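Side-chain contact in virulence sensor protein BvgS (Bordetella pertussis, PDB 6ZJ8), which probably acts as a sensor histidine kinase in control of virulence, its PAS domain taking part in signal transduction toward the kinase: residues F25-V28 / L29-T33. Residues are numbered along the deposited sequence; the frame is centred on the assembly and turned at random.
Sequences FMRV and LIDGT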
loop_
_atom_site.group_PDB
_atom_site.type_symbol
_atom_site.label_atom_id
_atom_site.label_comp_id
_atom_site.label_asym_id
_atom_site.label_seq_id
_atom_site.Cartn_x
_atom_site.Cartn_y
_atom_site.Cartn_z
ATOM N N PHE A 25 -19.286 3.497 0.981
ATOM C CA PHE A 25 -18.305 2.429 0.841
ATOM C C PHE A 25 -16.910 2.993 0.609
ATOM O O PHE A 25 -15.932 2.510 1.192
ATOM C CB PHE A 25 -18.713 1.504 -0.306
ATOM C CG PHE A 25 -17.622 0.579 -0.756
ATOM C CD1 PHE A 25 -17.294 -0.541 -0.011
ATOM C CD2 PHE A 25 -16.927 0.826 -1.928
ATOM C CE1 PHE A 25 -16.290 -1.394 -0.425
ATOM C CE2 PHE A 25 -15.922 -0.024 -2.347
ATOM C CZ PHE A 25 -15.603 -1.136 -1.594
ATOM N N MET A 26 -16.795 4.019 -0.235
ATOM C CA MET A 26 -15.489 4.624 -0.479
ATOM C C MET A 26 -14.975 5.344 0.762
ATOM O O MET A 26 -13.772 5.325 1.041
ATOM C CB MET A 26 -15.572 5.586 -1.661
ATOM C CG MET A 26 -15.935 4.917 -2.980
ATOM S SD MET A 26 -14.686 3.747 -3.545
ATOM C CE MET A 26 -13.295 4.844 -3.781
ATOM N N ARG A 27 -15.870 5.988 1.514
ATOM C CA ARG A 27 -15.463 6.617 2.766
ATOM C C ARG A 27 -14.799 5.606 3.692
ATOM O O ARG A 27 -13.755 5.889 4.289
ATOM C CB ARG A 27 -16.677 7.257 3.441
ATOM C CG ARG A 27 -16.378 7.996 4.741
ATOM C CD ARG A 27 -15.558 9.253 4.515
ATOM N NE ARG A 27 -16.301 10.279 3.788
ATOM C CZ ARG A 27 -15.765 11.414 3.349
ATOM N NH1 ARG A 27 -14.479 11.665 3.557
ATOM N NH2 ARG A 27 -16.509 12.294 2.695
ATOM N N VAL A 28 -15.382 4.412 3.813
ATOM C CA VAL A 28 -14.785 3.384 4.660
ATOM C C VAL A 28 -13.504 2.853 4.032
ATOM O O VAL A 28 -12.493 2.654 4.720
ATOM C CB VAL A 28 -15.799 2.252 4.912
ATOM C CG1 VAL A 28 -15.167 1.155 5.751
ATOM C CG2 VAL A 28 -17.040 2.797 5.590
ATOM N N LEU A 29 -13.521 2.617 2.719
ATOM C CA LEU A 29 -12.373 1.998 2.065
ATOM C C LEU A 29 -11.138 2.886 2.147
ATOM O O LEU A 29 -10.016 2.391 2.309
ATOM C CB LEU A 29 -12.709 1.686 0.608
ATOM C CG LEU A 29 -11.529 1.290 -0.281
ATOM C CD1 LEU A 29 -10.793 0.095 0.307
ATOM C CD2 LEU A 29 -12.010 0.985 -1.686
ATOM N N ILE A 30 -11.320 4.196 2.041
ATOM C CA ILE A 30 -10.208 5.135 1.959
ATOM C C ILE A 30 -9.904 5.769 3.309
ATOM O O ILE A 30 -8.744 5.852 3.713
ATOM C CB ILE A 30 -10.505 6.205 0.883
ATOM C CG1 ILE A 30 -10.412 5.568 -0.506
ATOM C CG2 ILE A 30 -9.549 7.379 1.020
ATOM C CD1 ILE A 30 -11.014 6.399 -1.604
ATOM N N ASP A 31 -10.929 6.219 4.026
ATOM C CA ASP A 31 -10.740 6.860 5.319
ATOM C C ASP A 31 -10.836 5.893 6.490
ATOM O O ASP A 31 -10.631 6.314 7.633
ATOM C CB ASP A 31 -11.773 7.976 5.526
ATOM C CG ASP A 31 -11.480 9.212 4.705
ATOM O OD1 ASP A 31 -10.331 9.369 4.241
ATOM O OD2 ASP A 31 -12.404 10.039 4.535
ATOM N N GLY A 32 -11.144 4.620 6.249
ATOM C CA GLY A 32 -11.447 3.729 7.352
ATOM C C GLY A 32 -10.940 2.311 7.222
ATOM O O GLY A 32 -11.585 1.376 7.711
ATOM N N THR A 33 -9.796 2.122 6.572
ATOM C CA THR A 33 -9.141 0.827 6.562
ATOM C C THR A 33 -7.742 0.959 7.143
ATOM O O THR A 33 -7.014 1.901 6.791
ATOM C CB THR A 33 -9.073 0.228 5.142
ATOM O OG1 THR A 33 -8.519 1.180 4.226
ATOM C CG2 THR A 33 -10.462 -0.174 4.673
#
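The salt bridge of R27 with D31 and the apolar pair M26 and I30 are local i to i+4 contacts on the last turns of helix 17-31, just before strand 37-41. R27 NH1 donates to D31 OD2 at 2.8 Å, the oxygen lying in the guanidinium plane at its edge, and the N-H...O angle is 159°. With its chain bent at chi2 and chi3, the arginine curls toward the carboxylate, bringing R27 CD to 3.3 Å from D31 OD2. The two flat groups are turned 29° apart. On another side of the helix, the methyl M26 CE meets I30 CD1 at 3.5 Å, while L29 CD2 comes obliquely to the F25 ring, 4.1 Å from F25 CE2. Backbone bonds from L29, I30 and D31 N to the carbonyls of F25, M26 and R27 carry the helix to its end; G32 then leaves helical geometry, its N-H bonding only weakly to V28 O. T33 OG1 donates to L29 O at 2.7 Å from above the carbonyl plane. M26 and L29 tie the helix end to L48 of strand 46-49, and the T33 hydroxyl ties it to N50, while R27 probably offsets some of the negative charge that D31 shares with nearby D51.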